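Long-range contacts in activating signal cointegrator 1 complex subunit 2 (Homo sapiens, PDB 6YXQ), which binds polyubiquitin chains and recruits ASCC3 and ALKBH3 to sites of DNA alkylation damage, and also helps to rescue stalled ribosomes: residues I205-S210 with F279-L283; M324-H328 with D370-F375; E352-F358 with R395-I399. All coordinates share one frame; numbering follows the deposited sequence.

Contact 1 of 3, residues I205-S210 with F279-L283; sequences ILQVFS and FCYRL
L206 reaches from helix 193-216 into the angle between F279 and R282 at the start of helix 279-300, and its two branches divide the work. CD2 meets the F279 ring obliquely, 3.7 Å from CD1 of F279, and also touches the arginine's aliphatic root, at 3.8 Å from CB of R282. CD1 turns toward the arginine's outer end, 4.0 Å from NH1 of R282. CB and CD2 of L206 lie over one face of the guanidinium, CB 3.7 Å from NH2 of R282. A bend at chi2 (-62°), repeated at chi3, folds the arginine back over the leucine. F279 has CG anti to its backbone N (chi1 -157°), which carries a ring rooted to one side across to helix 193-216. There I205 CG2 lies at the ring's edge, 4.4 Å from CE1 of F279, and F209 CE2 stands 4.3 Å from CZ of F279. The segment axes, nearly parallel at 16°, approach to 11.4 Å, so the side chains bridge most of the gap. L260 of helix 243-266 touches I205, F209 and F279, while I205 also packs on L14 of the ASCC3 chain. R282 NH2 is 3.6 Å from L206 O, without bonding geometry. With no hydrogen bond across the segments, the contact probably rests on apolar packing, with the R282 guanidinium laid flat against L206.

Contact 2 of 3, residues M324-H328 with D370-F375; sequences MEIFH and DYDALF
Helix 365-374 crosses helix 306-340 steeply in the predominantly helical N-terminal part of ASCC2 that binds ASCC3, and aromatic rings carry much of the crossing, with M324 packed among them. The local axes meet at a signed angle of -71° and approach to 10.5 Å. H328 and F375 form an offset stack, with centroids 4.2 Å apart and planes only 11° from parallel. The imidazole is placed there by CG standing anti to the backbone N of H328 (chi1 -173°). Its CB adds a CH-pi contact, 3.5 Å from the centroid of the F375 ring and almost on the ring normal. F375 is the first residue to leave helical geometry, so the stack lies just where helix 365-374 ends. Y371, one helical turn earlier, is met in a different way: F327 turns its ring edge toward the tyrosine face in a T-shaped pair, centroids 4.7 Å apart. Y371 OH comes to the edge of the H328 ring, 3.6 Å from CD2, a contact and not a hydrogen bond. Selenomethionine M324 runs alongside the tyrosine in the opposite sense, its CG at the ring edge, 3.9 Å from CD1 of Y371. Bends at chi2 and chi3 bring its CE to 3.7 Å from CB of D370, although this side chain is poorly ordered. E325 uses its methylene, CG lying in the plane of the F375 ring at its edge, while its carboxylate pairs with K322. The D370 carboxylate is likewise held from outside, by R366 and by the hydroxyl of Y287.

Contact 3 of 3, residues E352-F358 with R395-I399; sequences EEFLQIF and RTAYI
E352 and R395 form a salt bridge between helices 348-359 and 394-408, which pack side by side although two helices separate them in sequence, and L355, F358 and I399 join them by apolar packing. The two segments run in roughly the same direction, 27° apart, with their axes approaching to 10.5 Å; this is a pair of near-parallel helices toward the C-terminal end of this predominantly helical part of ASCC2.

The ionic part is an end-on grip in which NH1 and NH2 of R395 both reach the same oxygen. NH2 of R395 bonds to OE2 of E352 at 2.8 Å with a fairly straight N-H···O angle of 161°, and NH1 of R395 makes a longer bond to that OE2 at 3.3 Å. Both arrive on the syn lone pair of OE2 and near the guanidinium plane, as expected when carboxylate and guanidinium are almost coplanar. A further bond from NH2 to OE1 is weak. R395 arrives by bending at chi2 (-65°) and again at chi3, so that its long chain crosses toward the glutamate.

Between charge and core lies L355. Its CD1 sits over one face of the guanidinium, 3.4 Å from NH2 of R395, so the leucine covers a surface that the in-plane bonds leave unused.

The apolar part follows deeper in the pair. CD2 of L355 lies 3.9 Å from CG2 of T396, whose side chain also touches I381 and Q385 of helix 377-387. F358 contributes mainly its CB; its side chain also touches V377 and L331. The CD1 methyl of I399 touches both neighbours on helix 348-359, 3.9 Å from L355 CD2 and 3.9 Å from F358 CB.

How the contacts relate
Contact 1 is buried, whereas contacts 2 and 3 are only partly buried. All three touch one another: F279 and L283 of contact 1 touch I326 of contact 2, F327 touches I357 and F358 of contact 3, and C280 packs directly on I357. No helix is shared between contacts; they meet where helices 279-300, 306-340 and 348-359 pack together. In the chain order 306-340, 348-359, 365-374, 394-408, contact 2 uses the first and third helices and contact 3 the second and fourth. Contact 1 is mainly aliphatic-aromatic with no polar bond, contact 2 relies on stacked and T-shaped rings, and contact 3 alone has a salt bridge across its segments. Contact 1 alone reaches the ASCC3 chain, through helix 193-216.

Contact 1 of 3, residues I205-S210 with F279-L283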
loop_
_atom_site.group_PDB
_atom_site.type_symbol
_atom_site.label_atom_id
_atom_site.label_comp_id
_atom_site.label_asym_id
_atom_site.label_seq_id
_atom_site.Cartn_x
_atom_site.Cartn_y
_atom_site.Cartn_z
ATOM N N ILE B 205 12.050 -6.924 -15.255
ATOM C CA ILE B 205 11.228 -5.771 -15.632
ATOM C C ILE B 205 11.173 -5.634 -17.147
ATOM O O ILE B 205 10.094 -5.629 -17.754
ATOM C CB ILE B 205 11.771 -4.484 -14.986
ATOM C CG1 ILE B 205 11.681 -4.569 -13.458
ATOM C CG2 ILE B 205 11.025 -3.281 -15.531
ATOM C CD1 ILE B 205 12.061 -3.287 -12.744
ATOM N N LEU B 206 12.345 -5.522 -17.774
ATOM C CA LEU B 206 12.411 -5.443 -19.230
ATOM C C LEU B 206 11.710 -6.625 -19.872
ATOM O O LEU B 206 11.011 -6.467 -20.882
ATOM C CB LEU B 206 13.866 -5.386 -19.693
ATOM C CG LEU B 206 14.628 -4.109 -19.358
ATOM C CD1 LEU B 206 16.122 -4.318 -19.565
ATOM C CD2 LEU B 206 14.120 -2.944 -20.190
ATOM N N GLN B 207 11.881 -7.821 -19.291
ATOM C CA GLN B 207 11.214 -9.004 -19.821
ATOM C C GLN B 207 9.717 -8.768 -19.938
ATOM O O GLN B 207 9.104 -9.091 -20.968
ATOM C CB GLN B 207 11.507 -10.210 -18.934
ATOM C CG GLN B 207 10.973 -11.508 -19.483
ATOM C CD GLN B 207 11.445 -11.758 -20.893
ATOM O OE1 GLN B 207 12.633 -11.637 -21.190
ATOM N NE2 GLN B 207 10.516 -12.105 -21.777
ATOM N N VAL B 208 9.128 -8.153 -18.906
ATOM C CA VAL B 208 7.723 -7.758 -18.957
ATOM C C VAL B 208 7.401 -7.130 -20.307
ATOM O O VAL B 208 6.561 -7.635 -21.065
ATOM C CB VAL B 208 7.398 -6.802 -17.797
ATOM C CG1 VAL B 208 5.948 -6.348 -17.873
ATOM C CG2 VAL B 208 7.699 -7.471 -16.460
ATOM N N PHE B 209 8.133 -6.074 -20.667
ATOM C CA PHE B 209 7.862 -5.359 -21.913
ATOM C C PHE B 209 7.894 -6.295 -23.114
ATOM O O PHE B 209 6.934 -6.343 -23.896
ATOM C CB PHE B 209 8.848 -4.198 -22.076
ATOM C CG PHE B 209 8.536 -3.031 -21.182
ATOM C CD1 PHE B 209 7.563 -2.111 -21.531
ATOM C CD2 PHE B 209 9.176 -2.887 -19.966
ATOM C CE1 PHE B 209 7.254 -1.051 -20.693
ATOM C CE2 PHE B 209 8.875 -1.827 -19.126
ATOM C CZ PHE B 209 7.911 -0.910 -19.494
ATOM N N SER B 210 8.959 -7.097 -23.250
ATOM C CA SER B 210 9.025 -7.979 -24.412
ATOM C C SER B 210 7.846 -8.941 -24.423
ATOM O O SER B 210 7.235 -9.173 -25.476
ATOM C CB SER B 210 10.351 -8.739 -24.453
ATOM O OG SER B 210 10.816 -9.032 -23.158
ATOM N N PHE B 279 17.952 1.292 -20.699
ATOM C CA PHE B 279 16.505 1.418 -20.527
ATOM C C PHE B 279 15.894 2.441 -21.481
ATOM O O PHE B 279 14.833 2.184 -22.065
ATOM C CB PHE B 279 16.170 1.779 -19.079
ATOM C CG PHE B 279 14.773 1.410 -18.675
ATOM C CD1 PHE B 279 14.478 0.128 -18.248
ATOM C CD2 PHE B 279 13.751 2.342 -18.732
ATOM C CE1 PHE B 279 13.186 -0.220 -17.881
ATOM C CE2 PHE B 279 12.455 2.003 -18.368
ATOM C CZ PHE B 279 12.173 0.718 -17.944
ATOM N N CYS B 280 16.540 3.603 -21.640
ATOM C CA CYS B 280 16.020 4.635 -22.536
ATOM C C CYS B 280 15.758 4.098 -23.934
ATOM O O CYS B 280 14.723 4.405 -24.537
ATOM C CB CYS B 280 16.988 5.816 -22.614
ATOM S SG CYS B 280 17.040 6.868 -21.167
ATOM N N TYR B 281 16.695 3.315 -24.478
ATOM C CA TYR B 281 16.474 2.753 -25.805
ATOM C C TYR B 281 15.394 1.680 -25.774
ATOM O O TYR B 281 14.568 1.591 -26.694
ATOM C CB TYR B 281 17.768 2.173 -26.379
ATOM C CG TYR B 281 17.523 1.361 -27.634
ATOM C CD1 TYR B 281 17.104 1.977 -28.807
ATOM C CD2 TYR B 281 17.663 -0.020 -27.636
ATOM C CE1 TYR B 281 16.853 1.246 -29.952
ATOM C CE2 TYR B 281 17.414 -0.763 -28.781
ATOM C CZ TYR B 281 17.010 -0.124 -29.934
ATOM O OH TYR B 281 16.759 -0.855 -31.073
ATOM N N ARG B 282 15.381 0.855 -24.726
ATOM C CA ARG B 282 14.425 -0.244 -24.685
ATOM C C ARG B 282 12.994 0.273 -24.668
ATOM O O ARG B 282 12.127 -0.253 -25.375
ATOM C CB ARG B 282 14.704 -1.138 -23.480
ATOM C CG ARG B 282 15.753 -2.213 -23.752
ATOM C CD ARG B 282 15.300 -3.163 -24.842
ATOM N NE ARG B 282 14.295 -4.115 -24.368
ATOM C CZ ARG B 282 14.575 -5.225 -23.691
ATOM N NH1 ARG B 282 15.836 -5.527 -23.397
ATOM N NH2 ARG B 282 13.596 -6.035 -23.304
ATOM N N LEU B 283 12.731 1.338 -23.911
ATOM C CA LEU B 283 11.367 1.846 -23.877
ATOM C C LEU B 283 11.043 2.655 -25.119
ATOM O O LEU B 283 9.892 2.658 -25.556
ATOM C CB LEU B 283 11.114 2.658 -22.601
ATOM C CG LEU B 283 11.464 4.131 -22.445
ATOM C CD1 LEU B 283 10.361 5.020 -22.968
ATOM C CD2 LEU B 283 11.686 4.403 -20.974
#

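Contact 2 of 3, residues M324-H328 with D370-F375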
loop_
_atom_site.group_PDB
_atom_site.type_symbol
_atom_site.label_atom_id
_atom_site.label_comp_id
_atom_site.label_asym_id
_atom_site.label_seq_id
_atom_site.Cartn_x
_atom_site.Cartn_y
_atom_site.Cartn_z
HETATM N N MSE B 324 7.187 8.284 -21.471
HETATM C CA MSE B 324 8.045 9.413 -21.827
HETATM C C MSE B 324 8.561 10.162 -20.601
HETATM O O MSE B 324 9.692 10.667 -20.591
HETATM C CB MSE B 324 7.318 10.381 -22.749
HETATM C CG MSE B 324 7.451 10.021 -24.204
HETATM SE SE MSE B 324 5.804 9.327 -24.865
HETATM C CE MSE B 324 4.941 11.025 -25.251
ATOM N N GLU B 325 7.725 10.237 -19.564
ATOM C CA GLU B 325 8.170 10.861 -18.324
ATOM C C GLU B 325 9.298 10.059 -17.683
ATOM O O GLU B 325 10.261 10.635 -17.166
ATOM C CB GLU B 325 6.989 11.025 -17.370
ATOM C CG GLU B 325 5.936 11.978 -17.915
ATOM C CD GLU B 325 4.751 12.173 -16.989
ATOM O OE1 GLU B 325 4.379 11.214 -16.278
ATOM O OE2 GLU B 325 4.190 13.292 -16.984
ATOM N N ILE B 326 9.204 8.728 -17.724
ATOM C CA ILE B 326 10.303 7.889 -17.252
ATOM C C ILE B 326 11.574 8.197 -18.033
ATOM O O ILE B 326 12.656 8.404 -17.454
ATOM C CB ILE B 326 9.915 6.402 -17.363
ATOM C CG1 ILE B 326 8.809 6.066 -16.367
ATOM C CG2 ILE B 326 11.113 5.505 -17.123
ATOM C CD1 ILE B 326 8.164 4.730 -16.608
ATOM N N PHE B 327 11.459 8.210 -19.369
ATOM C CA PHE B 327 12.596 8.517 -20.234
ATOM C C PHE B 327 13.259 9.823 -19.823
ATOM O O PHE B 327 14.484 9.893 -19.644
ATOM C CB PHE B 327 12.135 8.588 -21.691
ATOM C CG PHE B 327 13.258 8.747 -22.691
ATOM C CD1 PHE B 327 13.813 9.996 -22.952
ATOM C CD2 PHE B 327 13.736 7.650 -23.393
ATOM C CE1 PHE B 327 14.836 10.145 -23.877
ATOM C CE2 PHE B 327 14.755 7.792 -24.328
ATOM C CZ PHE B 327 15.308 9.038 -24.569
ATOM N N HIS B 328 12.456 10.874 -19.657
ATOM C CA HIS B 328 13.045 12.165 -19.337
ATOM C C HIS B 328 13.629 12.195 -17.931
ATOM O O HIS B 328 14.643 12.864 -17.706
ATOM C CB HIS B 328 12.029 13.285 -19.499
ATOM C CG HIS B 328 12.633 14.640 -19.331
ATOM N ND1 HIS B 328 12.454 15.397 -18.196
ATOM C CD2 HIS B 328 13.452 15.354 -20.138
ATOM C CE1 HIS B 328 13.124 16.530 -18.318
ATOM N NE2 HIS B 328 13.738 16.530 -19.487
ATOM N N ASP B 370 6.453 12.194 -30.541
ATOM C CA ASP B 370 5.674 12.353 -29.313
ATOM C C ASP B 370 6.548 12.823 -28.150
ATOM O O ASP B 370 6.161 13.725 -27.384
ATOM C CB ASP B 370 4.993 11.025 -28.968
ATOM C CG ASP B 370 3.967 10.593 -30.016
ATOM O OD1 ASP B 370 3.684 11.368 -30.960
ATOM O OD2 ASP B 370 3.448 9.464 -29.902
ATOM N N TYR B 371 7.730 12.217 -28.002
ATOM C CA TYR B 371 8.645 12.612 -26.938
ATOM C C TYR B 371 9.065 14.067 -27.079
ATOM O O TYR B 371 9.159 14.785 -26.083
ATOM C CB TYR B 371 9.883 11.715 -26.927
ATOM C CG TYR B 371 10.935 12.208 -25.963
ATOM C CD1 TYR B 371 10.799 11.996 -24.601
ATOM C CD2 TYR B 371 12.046 12.908 -26.406
ATOM C CE1 TYR B 371 11.739 12.456 -23.707
ATOM C CE2 TYR B 371 12.995 13.372 -25.516
ATOM C CZ TYR B 371 12.834 13.140 -24.165
ATOM O OH TYR B 371 13.766 13.595 -23.262
ATOM N N ASP B 372 9.375 14.504 -28.302
ATOM C CA ASP B 372 9.714 15.901 -28.527
ATOM C C ASP B 372 8.529 16.807 -28.227
ATOM O O ASP B 372 8.702 17.909 -27.694
ATOM C CB ASP B 372 10.182 16.096 -29.965
ATOM C CG ASP B 372 10.670 17.500 -30.226
ATOM O OD1 ASP B 372 11.675 17.907 -29.604
ATOM O OD2 ASP B 372 10.040 18.199 -31.046
ATOM N N ALA B 373 7.317 16.360 -28.565
ATOM C CA ALA B 373 6.136 17.152 -28.245
ATOM C C ALA B 373 6.027 17.386 -26.746
ATOM O O ALA B 373 5.636 18.477 -26.311
ATOM C CB ALA B 373 4.880 16.465 -28.777
ATOM N N LEU B 374 6.383 16.380 -25.939
ATOM C CA LEU B 374 6.230 16.531 -24.488
ATOM C C LEU B 374 7.446 17.175 -23.809
ATOM O O LEU B 374 7.294 18.145 -23.063
ATOM C CB LEU B 374 5.917 15.181 -23.840
ATOM C CG LEU B 374 5.363 15.260 -22.419
ATOM C CD1 LEU B 374 3.997 15.921 -22.405
ATOM C CD2 LEU B 374 5.284 13.872 -21.821
ATOM N N PHE B 375 8.648 16.641 -24.028
ATOM C CA PHE B 375 9.901 17.220 -23.537
ATOM C C PHE B 375 10.740 17.612 -24.746
ATOM O O PHE B 375 11.511 16.786 -25.260
ATOM C CB PHE B 375 10.685 16.234 -22.676
ATOM C CG PHE B 375 9.905 15.636 -21.542
ATOM C CD1 PHE B 375 9.918 16.226 -20.291
ATOM C CD2 PHE B 375 9.195 14.460 -21.715
ATOM C CE1 PHE B 375 9.222 15.666 -19.239
ATOM C CE2 PHE B 375 8.497 13.894 -20.666
ATOM C CZ PHE B 375 8.505 14.498 -19.429
#

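Contact 3 of 3, residues E352-F358 with R395-I399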
loop_
_atom_site.group_PDB
_atom_site.type_symbol
_atom_site.label_atom_id
_atom_site.label_comp_id
_atom_site.label_asym_id
_atom_site.label_seq_id
_atom_site.Cartn_x
_atom_site.Cartn_y
_atom_site.Cartn_z
ATOM N N GLU B 352 28.410 13.245 -23.844
ATOM C CA GLU B 352 28.532 12.129 -24.772
ATOM C C GLU B 352 27.457 11.087 -24.512
ATOM O O GLU B 352 26.941 10.477 -25.453
ATOM C CB GLU B 352 29.926 11.503 -24.686
ATOM C CG GLU B 352 31.057 12.360 -25.267
ATOM C CD GLU B 352 30.758 12.916 -26.652
ATOM O OE1 GLU B 352 30.119 12.218 -27.470
ATOM O OE2 GLU B 352 31.168 14.065 -26.923
ATOM N N GLU B 353 27.093 10.878 -23.245
ATOM C CA GLU B 353 26.040 9.918 -22.942
ATOM C C GLU B 353 24.711 10.376 -23.526
ATOM O O GLU B 353 23.978 9.582 -24.130
ATOM C CB GLU B 353 25.930 9.705 -21.435
ATOM C CG GLU B 353 24.796 8.770 -21.060
ATOM C CD GLU B 353 25.112 7.899 -19.866
ATOM O OE1 GLU B 353 24.629 6.744 -19.839
ATOM O OE2 GLU B 353 25.832 8.370 -18.957
ATOM N N PHE B 354 24.386 11.660 -23.349
ATOM C CA PHE B 354 23.195 12.231 -23.977
ATOM C C PHE B 354 23.185 11.975 -25.487
ATOM O O PHE B 354 22.203 11.455 -26.054
ATOM C CB PHE B 354 23.159 13.732 -23.671
ATOM C CG PHE B 354 21.944 14.448 -24.186
ATOM C CD1 PHE B 354 21.822 14.771 -25.529
ATOM C CD2 PHE B 354 20.940 14.836 -23.319
ATOM C CE1 PHE B 354 20.712 15.440 -25.998
ATOM C CE2 PHE B 354 19.825 15.506 -23.782
ATOM C CZ PHE B 354 19.712 15.810 -25.122
ATOM N N LEU B 355 24.283 12.349 -26.152
ATOM C CA LEU B 355 24.367 12.206 -27.601
ATOM C C LEU B 355 24.211 10.748 -28.029
ATOM O O LEU B 355 23.512 10.450 -29.005
ATOM C CB LEU B 355 25.693 12.779 -28.097
ATOM C CG LEU B 355 25.952 14.258 -27.789
ATOM C CD1 LEU B 355 27.365 14.656 -28.193
ATOM C CD2 LEU B 355 24.926 15.152 -28.472
ATOM N N GLN B 356 24.854 9.827 -27.311
ATOM C CA GLN B 356 24.741 8.411 -27.636
ATOM C C GLN B 356 23.300 7.934 -27.511
ATOM O O GLN B 356 22.780 7.233 -28.392
ATOM C CB GLN B 356 25.659 7.605 -26.718
ATOM C CG GLN B 356 25.652 6.111 -26.965
ATOM C CD GLN B 356 26.944 5.450 -26.526
ATOM O OE1 GLN B 356 28.037 5.961 -26.778
ATOM N NE2 GLN B 356 26.823 4.311 -25.857
ATOM N N ILE B 357 22.643 8.298 -26.405
ATOM C CA ILE B 357 21.260 7.884 -26.195
ATOM C C ILE B 357 20.401 8.296 -27.378
ATOM O O ILE B 357 19.584 7.507 -27.869
ATOM C CB ILE B 357 20.710 8.464 -24.878
ATOM C CG1 ILE B 357 21.329 7.763 -23.674
ATOM C CG2 ILE B 357 19.200 8.318 -24.821
ATOM C CD1 ILE B 357 20.895 8.357 -22.357
ATOM N N PHE B 358 20.580 9.526 -27.872
ATOM C CA PHE B 358 19.695 9.949 -28.962
ATOM C C PHE B 358 20.104 9.361 -30.314
ATOM O O PHE B 358 19.233 9.023 -31.138
ATOM C CB PHE B 358 19.614 11.471 -29.010
ATOM C CG PHE B 358 18.640 12.033 -28.011
ATOM C CD1 PHE B 358 17.290 12.093 -28.302
ATOM C CD2 PHE B 358 19.067 12.446 -26.758
ATOM C CE1 PHE B 358 16.391 12.588 -27.376
ATOM C CE2 PHE B 358 18.171 12.937 -25.832
ATOM C CZ PHE B 358 16.834 13.010 -26.140
ATOM N N ARG B 395 27.933 18.295 -33.637
ATOM C CA ARG B 395 27.706 17.244 -32.665
ATOM C C ARG B 395 26.231 16.969 -32.406
ATOM O O ARG B 395 25.901 15.877 -31.938
ATOM C CB ARG B 395 28.407 17.605 -31.356
ATOM C CG ARG B 395 29.858 18.012 -31.540
ATOM C CD ARG B 395 30.704 16.855 -32.045
ATOM N NE ARG B 395 30.378 15.596 -31.382
ATOM C CZ ARG B 395 30.733 15.285 -30.140
ATOM N NH1 ARG B 395 31.433 16.143 -29.411
ATOM N NH2 ARG B 395 30.389 14.113 -29.627
ATOM N N THR B 396 25.334 17.919 -32.690
ATOM C CA THR B 396 23.917 17.709 -32.410
ATOM C C THR B 396 23.003 17.842 -33.619
ATOM O O THR B 396 21.858 17.377 -33.546
ATOM C CB THR B 396 23.425 18.669 -31.310
ATOM O OG1 THR B 396 23.330 20.007 -31.819
ATOM C CG2 THR B 396 24.365 18.641 -30.109
ATOM N N ALA B 397 23.473 18.421 -34.729
ATOM C CA ALA B 397 22.606 18.750 -35.859
ATOM C C ALA B 397 21.743 17.566 -36.282
ATOM O O ALA B 397 20.513 17.684 -36.383
ATOM C CB ALA B 397 23.455 19.244 -37.034
ATOM N N TYR B 398 22.372 16.409 -36.516
ATOM C CA TYR B 398 21.629 15.244 -36.992
ATOM C C TYR B 398 20.455 14.918 -36.078
ATOM O O TYR B 398 19.345 14.658 -36.560
ATOM C CB TYR B 398 22.562 14.038 -37.142
ATOM C CG TYR B 398 23.135 13.476 -35.855
ATOM C CD1 TYR B 398 24.145 14.136 -35.175
ATOM C CD2 TYR B 398 22.683 12.268 -35.340
ATOM C CE1 TYR B 398 24.673 13.625 -34.010
ATOM C CE2 TYR B 398 23.206 11.744 -34.173
ATOM C CZ TYR B 398 24.204 12.427 -33.511
ATOM O OH TYR B 398 24.742 11.910 -32.351
ATOM N N ILE B 399 20.666 14.982 -34.758
ATOM C CA ILE B 399 19.585 14.694 -33.816
ATOM C C ILE B 399 18.382 15.584 -34.103
ATOM O O ILE B 399 17.245 15.107 -34.238
ATOM C CB ILE B 399 20.073 14.856 -32.366
ATOM C CG1 ILE B 399 21.081 13.759 -32.014
ATOM C CG2 ILE B 399 18.896 14.814 -31.414
ATOM C CD1 ILE B 399 21.947 14.063 -30.813
#